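Local structure of manganese lipoxygenase (5FX8) at residues F70-S75 against H301-R306; G78-Y83 against F293-E298; F82-E87 against Q324-R329. The protein oxidises linoleic and alpha-linolenic acids with molecular oxygen at a manganese centre, giving 11S- and 13R-hydroperoxides, the 11S product being converted to the 13R form. One frame throughout, in Å; residues are numbered along the deposited sequence.

Contact 1. Residues F70-S75 against H301-R306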
loop_
_atom_site.group_PDB
_atom_site.type_symbol
_atom_site.label_atom_id
_atom_site.label_comp_id
_atom_site.label_asym_id
_atom_site.label_seq_id
_atom_site.Cartn_x
_atom_site.Cartn_y
_atom_site.Cartn_z
ATOM N N PHE A 70 -3.772 -15.779 23.638
ATOM C CA PHE A 70 -3.127 -14.795 22.776
ATOM C C PHE A 70 -1.884 -14.284 23.490
ATOM O O PHE A 70 -1.974 -13.458 24.392
ATOM C CB PHE A 70 -4.104 -13.708 22.445
ATOM C CG PHE A 70 -3.605 -12.674 21.515
ATOM C CD1 PHE A 70 -2.817 -11.619 21.962
ATOM C CD2 PHE A 70 -4.021 -12.675 20.202
ATOM C CE1 PHE A 70 -2.409 -10.619 21.086
ATOM C CE2 PHE A 70 -3.615 -11.688 19.331
ATOM C CZ PHE A 70 -2.812 -10.658 19.772
ATOM N N LEU A 71 -0.719 -14.778 23.079
ATOM C CA LEU A 71 0.519 -14.644 23.832
ATOM C C LEU A 71 1.520 -13.808 23.063
ATOM O O LEU A 71 1.448 -13.677 21.840
ATOM C CB LEU A 71 1.125 -16.016 24.147
ATOM C CG LEU A 71 0.171 -17.054 24.776
ATOM C CD1 LEU A 71 0.818 -18.384 24.933
ATOM C CD2 LEU A 71 -0.264 -16.623 26.116
ATOM N N TYR A 72 2.455 -13.234 23.805
ATOM C CA TYR A 72 3.557 -12.512 23.197
ATOM C C TYR A 72 4.591 -13.514 22.729
ATOM O O TYR A 72 5.139 -14.262 23.542
ATOM C CB TYR A 72 4.189 -11.542 24.183
ATOM C CG TYR A 72 3.286 -10.460 24.656
ATOM C CD1 TYR A 72 2.712 -9.580 23.763
ATOM C CD2 TYR A 72 3.018 -10.304 25.995
ATOM C CE1 TYR A 72 1.886 -8.598 24.194
ATOM C CE2 TYR A 72 2.210 -9.339 26.423
ATOM C CZ TYR A 72 1.643 -8.488 25.521
ATOM O OH TYR A 72 0.819 -7.511 25.973
ATOM N N GLY A 73 4.885 -13.511 21.433
ATOM C CA GLY A 73 5.875 -14.398 20.877
ATOM C C GLY A 73 7.114 -13.653 20.443
ATOM O O GLY A 73 7.174 -12.430 20.484
ATOM N N PRO A 74 8.133 -14.381 19.993
ATOM C CA PRO A 74 9.349 -13.709 19.538
ATOM C C PRO A 74 9.057 -12.783 18.375
ATOM O O PRO A 74 8.096 -12.962 17.628
ATOM C CB PRO A 74 10.248 -14.862 19.112
ATOM C CG PRO A 74 9.678 -16.036 19.776
ATOM C CD PRO A 74 8.234 -15.838 19.799
ATOM N N SER A 75 9.909 -11.773 18.245
ATOM C CA SER A 75 9.855 -10.862 17.126
ATOM C C SER A 75 10.179 -11.606 15.837
ATOM O O SER A 75 11.146 -12.361 15.763
ATOM C CB SER A 75 10.836 -9.723 17.376
ATOM O OG SER A 75 10.904 -8.794 16.315
ATOM N N HIS A 301 -1.521 -2.805 19.627
ATOM C CA HIS A 301 -2.739 -3.572 19.511
ATOM C C HIS A 301 -2.660 -4.898 20.266
ATOM O O HIS A 301 -3.684 -5.380 20.734
ATOM C CB HIS A 301 -3.051 -3.791 18.044
ATOM C CG HIS A 301 -4.237 -4.657 17.805
ATOM N ND1 HIS A 301 -4.180 -6.032 17.866
ATOM C CD2 HIS A 301 -5.510 -4.349 17.487
ATOM C CE1 HIS A 301 -5.369 -6.536 17.600
ATOM N NE2 HIS A 301 -6.197 -5.533 17.379
ATOM N N GLU A 302 -1.491 -5.519 20.389
ATOM C CA GLU A 302 -1.399 -6.760 21.155
ATOM C C GLU A 302 -1.721 -6.507 22.612
ATOM O O GLU A 302 -2.512 -7.232 23.247
ATOM C CB GLU A 302 0.009 -7.354 21.052
ATOM C CG GLU A 302 0.308 -7.985 19.755
ATOM C CD GLU A 302 1.736 -8.433 19.613
ATOM O OE1 GLU A 302 2.230 -9.278 20.389
ATOM O OE2 GLU A 302 2.373 -7.938 18.688
ATOM N N ALA A 303 -1.068 -5.489 23.168
ATOM C CA ALA A 303 -1.303 -5.145 24.550
ATOM C C ALA A 303 -2.778 -4.816 24.772
ATOM O O ALA A 303 -3.372 -5.264 25.760
ATOM C CB ALA A 303 -0.363 -4.005 24.937
ATOM N N ALA A 304 -3.412 -4.109 23.819
ATOM C CA ALA A 304 -4.838 -3.812 23.957
ATOM C C ALA A 304 -5.688 -5.075 23.903
ATOM O O ALA A 304 -6.608 -5.240 24.707
ATOM C CB ALA A 304 -5.302 -2.821 22.888
ATOM N N PHE A 305 -5.424 -5.960 22.948
ATOM C CA PHE A 305 -6.250 -7.159 22.817
ATOM C C PHE A 305 -6.183 -8.025 24.069
ATOM O O PHE A 305 -7.173 -8.642 24.449
ATOM C CB PHE A 305 -5.811 -7.948 21.587
ATOM C CG PHE A 305 -6.771 -9.006 21.152
ATOM C CD1 PHE A 305 -7.936 -8.680 20.498
ATOM C CD2 PHE A 305 -6.475 -10.343 21.349
ATOM C CE1 PHE A 305 -8.790 -9.660 20.082
ATOM C CE2 PHE A 305 -7.320 -11.329 20.927
ATOM C CZ PHE A 305 -8.468 -11.003 20.296
ATOM N N ARG A 306 -5.041 -8.046 24.731
ATOM C CA ARG A 306 -4.890 -8.758 25.992
ATOM C C ARG A 306 -5.554 -8.092 27.204
ATOM O O ARG A 306 -5.480 -8.662 28.293
ATOM C CB ARG A 306 -3.399 -8.952 26.280
ATOM C CG ARG A 306 -2.736 -9.882 25.289
ATOM C CD ARG A 306 -1.338 -10.151 25.663
ATOM N NE ARG A 306 -1.217 -10.384 27.090
ATOM C CZ ARG A 306 -1.328 -11.569 27.675
ATOM N NH1 ARG A 306 -1.555 -12.660 26.955
ATOM N NH2 ARG A 306 -1.204 -11.656 28.983
#
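Phe70 and Phe305 make the tight end of this contact. Phe305 presents its edge to the face of Phe70, with CD2 standing 3.5 Å above the centre of the Phe70 ring and the two planes inclined at 52°. Phe70 reaches it because its CG lies anti to the backbone N (chi1 -177°). At the edge of the same ring, near its plane, Phe70 CE1 meets Glu302 CA at 4.0 Å, and Leu88 and Ile92 of helix 86-124 pack on both phenylalanines. The polar link is Arg306 NH1 to Phe70 O, 2.7 Å; the oxygen sits in the guanidinium plane, while the donor is tilted from the carbonyl plane. In this way strand 71-73, paired antiparallel with 83-85 in a small two-stranded sheet, is fastened to the C-terminal end of the long helix 268-305. Tyr72 slants across Arg306, its CZ 3.4 Å from Arg306 CD, and Glu302 OE1 sits at the ring edge, in plane. Glu442 takes both the Tyr72 hydroxyl, in a hydrogen bond, and Arg306 NE, in a salt bridge. The looser, partly exposed flank is Leu71: its CB points away from the helix, and its nearest side-chain atom, CD2, stays 4.3 Å from Arg306 NH1.

Contact 2. Residues G78-Y83 against F293-E298. With MN (manganese (II) ion), chain I.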
loop_
_atom_site.group_PDB
_atom_site.type_symbol
_atom_site.label_atom_id
_atom_site.label_comp_id
_atom_site.label_asym_id
_atom_site.label_seq_id
_atom_site.Cartn_x
_atom_site.Cartn_y
_atom_site.Cartn_z
ATOM N N GLY A 78 12.746 -9.471 11.484
ATOM C CA GLY A 78 13.691 -8.630 12.188
ATOM C C GLY A 78 13.486 -8.693 13.688
ATOM O O GLY A 78 12.596 -9.360 14.219
ATOM N N GLN A 79 14.329 -7.982 14.389
ATOM C CA GLN A 79 14.304 -8.054 15.828
ATOM C C GLN A 79 13.819 -6.713 16.374
ATOM O O GLN A 79 14.612 -5.835 16.708
ATOM C CB GLN A 79 15.664 -8.442 16.354
ATOM C CG GLN A 79 15.645 -8.746 17.832
ATOM C CD GLN A 79 14.684 -9.868 18.199
ATOM O OE1 GLN A 79 14.624 -10.907 17.526
ATOM N NE2 GLN A 79 13.930 -9.667 19.276
ATOM N N THR A 80 12.504 -6.569 16.487
ATOM C CA THR A 80 11.932 -5.378 17.104
ATOM C C THR A 80 10.950 -5.750 18.204
ATOM O O THR A 80 11.272 -5.723 19.388
ATOM C CB THR A 80 11.195 -4.486 16.081
ATOM O OG1 THR A 80 9.971 -5.113 15.648
ATOM C CG2 THR A 80 12.079 -4.127 14.875
ATOM N N THR A 81 9.753 -6.115 17.800
ATOM C CA THR A 81 8.573 -6.150 18.635
ATOM C C THR A 81 8.042 -7.577 18.698
ATOM O O THR A 81 8.196 -8.339 17.748
ATOM C CB THR A 81 7.543 -5.172 18.036
ATOM O OG1 THR A 81 7.834 -3.841 18.438
ATOM C CG2 THR A 81 6.205 -5.499 18.414
ATOM N N PHE A 82 7.427 -7.942 19.817
ATOM C CA PHE A 82 6.807 -9.250 19.932
ATOM C C PHE A 82 5.721 -9.413 18.872
ATOM O O PHE A 82 4.993 -8.477 18.560
ATOM C CB PHE A 82 6.195 -9.426 21.332
ATOM C CG PHE A 82 7.193 -9.414 22.474
ATOM C CD1 PHE A 82 8.384 -10.119 22.401
ATOM C CD2 PHE A 82 6.919 -8.717 23.651
ATOM C CE1 PHE A 82 9.272 -10.116 23.466
ATOM C CE2 PHE A 82 7.825 -8.707 24.713
ATOM C CZ PHE A 82 8.988 -9.399 24.614
ATOM N N TYR A 83 5.616 -10.597 18.324
ATOM C CA TYR A 83 4.554 -10.984 17.412
ATOM C C TYR A 83 3.650 -11.984 18.111
ATOM O O TYR A 83 4.133 -12.807 18.885
ATOM C CB TYR A 83 5.123 -11.595 16.129
ATOM C CG TYR A 83 4.088 -11.900 15.083
ATOM C CD1 TYR A 83 3.667 -10.927 14.192
ATOM C CD2 TYR A 83 3.527 -13.151 14.986
ATOM C CE1 TYR A 83 2.736 -11.207 13.251
ATOM C CE2 TYR A 83 2.605 -13.423 14.058
ATOM C CZ TYR A 83 2.209 -12.460 13.194
ATOM O OH TYR A 83 1.267 -12.766 12.254
ATOM N N PHE A 293 6.981 1.151 11.342
ATOM C CA PHE A 293 5.594 1.569 11.179
ATOM C C PHE A 293 4.665 0.373 11.181
ATOM O O PHE A 293 3.478 0.531 11.440
ATOM C CB PHE A 293 5.347 2.345 9.877
ATOM C CG PHE A 293 6.081 3.660 9.763
ATOM C CD1 PHE A 293 6.980 4.074 10.714
ATOM C CD2 PHE A 293 5.875 4.483 8.674
ATOM C CE1 PHE A 293 7.650 5.268 10.581
ATOM C CE2 PHE A 293 6.547 5.692 8.552
ATOM C CZ PHE A 293 7.429 6.067 9.499
ATOM N N HIS A 294 5.161 -0.822 10.869
ATOM C CA HIS A 294 4.301 -1.989 11.038
ATOM C C HIS A 294 4.317 -2.514 12.476
ATOM O O HIS A 294 3.262 -2.786 13.041
ATOM C CB HIS A 294 4.707 -3.094 10.059
ATOM C CG HIS A 294 4.198 -2.905 8.664
ATOM N ND1 HIS A 294 2.913 -3.220 8.295
ATOM C CD2 HIS A 294 4.803 -2.435 7.550
ATOM C CE1 HIS A 294 2.746 -2.956 7.013
ATOM N NE2 HIS A 294 3.879 -2.477 6.536
ATOM N N THR A 295 5.482 -2.626 13.103
ATOM C CA THR A 295 5.601 -3.372 14.343
ATOM C C THR A 295 5.260 -2.574 15.600
ATOM O O THR A 295 4.868 -3.183 16.593
ATOM C CB THR A 295 7.006 -3.993 14.484
ATOM O OG1 THR A 295 8.038 -2.999 14.375
ATOM C CG2 THR A 295 7.218 -4.998 13.434
ATOM N N ILE A 296 5.346 -1.250 15.602
ATOM C CA ILE A 296 4.904 -0.509 16.791
ATOM C C ILE A 296 3.377 -0.530 16.941
ATOM O O ILE A 296 2.869 -0.752 18.057
ATOM C CB ILE A 296 5.442 0.935 16.775
ATOM C CG1 ILE A 296 6.926 0.919 16.495
ATOM C CG2 ILE A 296 5.218 1.595 18.098
ATOM C CD1 ILE A 296 7.642 0.121 17.444
ATOM N N PRO A 297 2.594 -0.307 15.875
ATOM C CA PRO A 297 1.151 -0.533 16.007
ATOM C C PRO A 297 0.809 -1.943 16.437
ATOM O O PRO A 297 -0.042 -2.103 17.310
ATOM C CB PRO A 297 0.609 -0.220 14.608
ATOM C CG PRO A 297 1.556 0.674 14.042
ATOM C CD PRO A 297 2.899 0.327 14.589
ATOM N N GLU A 298 1.435 -2.963 15.847
ATOM C CA GLU A 298 1.107 -4.337 16.203
ATOM C C GLU A 298 1.234 -4.551 17.698
ATOM O O GLU A 298 0.366 -5.172 18.307
ATOM C CB GLU A 298 2.014 -5.330 15.462
ATOM C CG GLU A 298 1.630 -5.722 14.061
ATOM C CD GLU A 298 2.817 -6.292 13.264
ATOM O OE1 GLU A 298 3.705 -6.950 13.832
ATOM O OE2 GLU A 298 2.887 -6.054 12.049
HETATM MN MN MN I . 4.320 -1.762 4.581
HETATM O O HOH W 1 5.722 -3.612 3.859
#
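Thr80 and Thr295 face each other through their hydroxyls, OG1 to OG1 at 3.1 Å, in a hydrogen bond whose donor could be either one. Both threonines use the same rotamer, with OG1 held between the backbone N and the carbonyl carbon (chi1 71° in Thr80, 55° in Thr295), and the two side chains cross at about a right angle. Thr295 OG1 has a further hydrogen bond to a residue just beyond the segments. Thr81 is turned differently: its OG1 stands beside its own backbone N, and the methyl swings anti to that N. CG2 therefore drops onto the helix backbone, 3.2 Å from Thr295 O, while Thr81 CB and Thr295 CB lie 3.8 Å apart. Thr81 OG1 also lies near Thr295 O, at 3.6 Å, and brushes Ile296 CD1 at 4.1 Å; the CB of Ile296 points away from the loop, but the bends at chi1 and chi2 (-57°) curl its end back.

The helix beneath is 268-305, which carries two of the metal ligands, His290 and His294, spaced as HxxxH in this lipoxygenase, and is kinked where Pro297 offers no N-H. His294 NE2 binds manganese at 2.1 Å, and a water sits 2.4 Å from the metal; His290, His478, Asn482 and the C-terminal Val618 complete the site.

One turn on from His294, Glu298 extends beyond CG and sets OE1 at the edge of the Tyr83 ring, 4.0 Å from Tyr83 CD1. Ring and carboxylate planes are almost perpendicular, and at this distance the contact is a loose one. The principal partner of OE1 is Arg329, in a salt bridge, and Arg329 also packs on Thr295.

Contact 3. Residues F82-E87 against Q324-R329. With NAG (2-acetamido-2-deoxy-beta-D-glucopyranose), chain J.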
loop_
_atom_site.group_PDB
_atom_site.type_symbol
_atom_site.label_atom_id
_atom_site.label_comp_id
_atom_site.label_asym_id
_atom_site.label_seq_id
_atom_site.Cartn_x
_atom_site.Cartn_y
_atom_site.Cartn_z
ATOM N N PHE A 82 7.427 -7.942 19.817
ATOM C CA PHE A 82 6.807 -9.250 19.932
ATOM C C PHE A 82 5.721 -9.413 18.872
ATOM O O PHE A 82 4.993 -8.477 18.560
ATOM C CB PHE A 82 6.195 -9.426 21.332
ATOM C CG PHE A 82 7.193 -9.414 22.474
ATOM C CD1 PHE A 82 8.384 -10.119 22.401
ATOM C CD2 PHE A 82 6.919 -8.717 23.651
ATOM C CE1 PHE A 82 9.272 -10.116 23.466
ATOM C CE2 PHE A 82 7.825 -8.707 24.713
ATOM C CZ PHE A 82 8.988 -9.399 24.614
ATOM N N TYR A 83 5.616 -10.597 18.324
ATOM C CA TYR A 83 4.554 -10.984 17.412
ATOM C C TYR A 83 3.650 -11.984 18.111
ATOM O O TYR A 83 4.133 -12.807 18.885
ATOM C CB TYR A 83 5.123 -11.595 16.129
ATOM C CG TYR A 83 4.088 -11.900 15.083
ATOM C CD1 TYR A 83 3.667 -10.927 14.192
ATOM C CD2 TYR A 83 3.527 -13.151 14.986
ATOM C CE1 TYR A 83 2.736 -11.207 13.251
ATOM C CE2 TYR A 83 2.605 -13.423 14.058
ATOM C CZ TYR A 83 2.209 -12.460 13.194
ATOM O OH TYR A 83 1.267 -12.766 12.254
ATOM N N PRO A 84 2.338 -11.905 17.916
ATOM C CA PRO A 84 1.431 -12.742 18.701
ATOM C C PRO A 84 1.561 -14.204 18.369
ATOM O O PRO A 84 1.624 -14.594 17.207
ATOM C CB PRO A 84 0.039 -12.224 18.318
ATOM C CG PRO A 84 0.216 -11.541 17.112
ATOM C CD PRO A 84 1.577 -10.924 17.139
ATOM N N THR A 85 1.559 -15.013 19.410
ATOM C CA THR A 85 1.529 -16.449 19.231
ATOM C C THR A 85 0.445 -17.009 20.135
ATOM O O THR A 85 -0.407 -16.248 20.587
ATOM C CB THR A 85 2.908 -17.047 19.518
ATOM O OG1 THR A 85 2.908 -18.411 19.128
ATOM C CG2 THR A 85 3.260 -16.920 20.985
ATOM N N GLY A 86 0.438 -18.318 20.397
ATOM C CA GLY A 86 -0.664 -18.954 21.092
ATOM C C GLY A 86 -1.765 -19.380 20.139
ATOM O O GLY A 86 -1.791 -19.023 18.967
ATOM N N GLU A 87 -2.707 -20.163 20.645
ATOM C CA GLU A 87 -3.786 -20.626 19.778
ATOM C C GLU A 87 -4.576 -19.467 19.190
ATOM O O GLU A 87 -4.909 -19.465 18.001
ATOM C CB GLU A 87 -4.719 -21.543 20.549
ATOM C CG GLU A 87 -5.801 -22.153 19.707
ATOM C CD GLU A 87 -6.759 -22.942 20.539
ATOM O OE1 GLU A 87 -6.445 -23.198 21.717
ATOM O OE2 GLU A 87 -7.831 -23.295 20.027
ATOM N N GLN A 324 -6.097 -6.593 8.902
ATOM C CA GLN A 324 -5.126 -7.422 8.205
ATOM C C GLN A 324 -3.696 -7.230 8.676
ATOM O O GLN A 324 -2.789 -7.743 8.031
ATOM C CB GLN A 324 -5.189 -7.198 6.692
ATOM C CG GLN A 324 -6.481 -7.605 6.072
ATOM C CD GLN A 324 -6.411 -7.617 4.571
ATOM O OE1 GLN A 324 -5.345 -7.702 4.003
ATOM N NE2 GLN A 324 -7.550 -7.540 3.923
ATOM N N ALA A 325 -3.447 -6.506 9.770
ATOM C CA ALA A 325 -2.071 -6.082 10.034
ATOM C C ALA A 325 -1.163 -7.262 10.327
ATOM O O ALA A 325 0.029 -7.196 10.052
ATOM C CB ALA A 325 -1.995 -5.085 11.188
ATOM N N TYR A 326 -1.703 -8.342 10.867
ATOM C CA TYR A 326 -0.879 -9.449 11.306
ATOM C C TYR A 326 -0.433 -10.347 10.172
ATOM O O TYR A 326 0.224 -11.364 10.415
ATOM C CB TYR A 326 -1.622 -10.238 12.349
ATOM C CG TYR A 326 -1.733 -9.488 13.631
ATOM C CD1 TYR A 326 -0.601 -9.136 14.329
ATOM C CD2 TYR A 326 -2.959 -9.147 14.150
ATOM C CE1 TYR A 326 -0.685 -8.486 15.498
ATOM C CE2 TYR A 326 -3.056 -8.484 15.318
ATOM C CZ TYR A 326 -1.908 -8.156 15.994
ATOM O OH TYR A 326 -1.966 -7.506 17.189
ATOM N N ALA A 327 -0.779 -9.982 8.951
ATOM C CA ALA A 327 -0.299 -10.663 7.779
ATOM C C ALA A 327 1.072 -10.185 7.332
ATOM O O ALA A 327 1.795 -10.959 6.712
ATOM C CB ALA A 327 -1.303 -10.492 6.644
ATOM N N ILE A 328 1.476 -8.964 7.671
ATOM C CA ILE A 328 2.631 -8.373 7.001
ATOM C C ILE A 328 3.923 -9.083 7.398
ATOM O O ILE A 328 4.782 -9.327 6.548
ATOM C CB ILE A 328 2.703 -6.853 7.257
ATOM C CG1 ILE A 328 1.405 -6.174 6.823
ATOM C CG2 ILE A 328 3.845 -6.226 6.474
ATOM C CD1 ILE A 328 1.040 -6.394 5.402
ATOM N N ARG A 329 4.092 -9.434 8.669
ATOM C CA ARG A 329 5.307 -10.161 9.036
ATOM C C ARG A 329 5.358 -11.577 8.443
ATOM O O ARG A 329 6.391 -11.940 7.854
ATOM C CB ARG A 329 5.480 -10.138 10.556
ATOM C CG ARG A 329 5.807 -8.750 11.069
ATOM C CD ARG A 329 6.587 -8.756 12.382
ATOM N NE ARG A 329 5.869 -8.111 13.488
ATOM C CZ ARG A 329 6.339 -7.973 14.719
ATOM N NH1 ARG A 329 7.535 -8.422 15.030
ATOM N NH2 ARG A 329 5.610 -7.383 15.635
HETATM C C1 NAG J . -8.965 -21.480 16.023
HETATM C C2 NAG J . -9.945 -21.582 17.188
HETATM C C3 NAG J . -10.515 -23.001 17.287
HETATM C C4 NAG J . -11.093 -23.446 15.947
HETATM C C5 NAG J . -10.083 -23.227 14.819
HETATM C C6 NAG J . -10.666 -23.468 13.442
HETATM C C7 NAG J . -9.552 -19.983 19.028
HETATM C C8 NAG J . -10.457 -19.043 18.295
HETATM N N2 NAG J . -9.337 -21.174 18.449
HETATM O O3 NAG J . -11.533 -23.009 18.281
HETATM O O4 NAG J . -11.463 -24.823 15.972
HETATM O O5 NAG J . -9.608 -21.871 14.830
HETATM O O6 NAG J . -11.502 -22.398 13.013
HETATM O O7 NAG J . -9.036 -19.677 20.102
#
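Arg329 runs along the edge of Tyr83, the two side chains sliding past each other in opposite directions. At its root, Arg329 CB lies 4.0 Å from Tyr83 CE1. The chain then moves along the rim, so that CD is 4.1 Å from Tyr83 CD1 and NE, close to the ring plane, 3.6 Å from that same carbon. A bend at chi3 (-118°) turns the guanidinium steeply, its plane 78° from the ring and one face set over Tyr83 CB. Each nitrogen of the tip has its own partner. NE makes a salt bridge with Glu298, NH1 bonds to the carbonyl oxygens of Thr81 and Thr76, and NH2 reaches Phe82 O at 3.2 Å in a weak, strongly bent hydrogen bond (123°). These several partners should hold the group firmly in its rotation.

Beyond the arginine, Pro84 CG rests 3.6 Å from Tyr326 CE1, crossing the ring obliquely. The Tyr326 hydroxyl turns the other way, to a hydrogen bond with His301 ND1. The Tyr83 hydroxyl is directed at Tyr326 O, but its exact position is doubtful. Away from this core, near the beginning of helix 86-124, Glu87 OE2 accepts a nearly straight hydrogen bond of 3.0 Å from N2 of an N-acetylglucosamine.

The first part of helix 328-336 is thus tied to strand 83-85 and the loop before it by a buried arginine. With its side chain about 6 Å from that of His294, Arg329 belongs to the surroundings of the lipoxygenase metal site rather than to the ligand shell.

How the contacts relate
The three contacts lie close together, centres 8 to 10 Å apart, on one side of the chain's centre. Contacts 1 and 2 share helix 268-305, and contact 2 is nested inside the loop that contact 1 closes; contacts 1 and 3 instead cross along the chain and meet through the paired strands 71-73 and 83-85, with Gly73 N 2.7 Å from Tyr83 O. Contacts 2 and 3 share Phe82 and Tyr83. Thus one short N-terminal stretch, with its two-stranded sheet, packs against the C-terminal half of the metal-bearing helix and the first part of helix 328-336, joining parts distant in sequence, contact 2 holding a manganese ligand and contact 1 lying further out along the same helix.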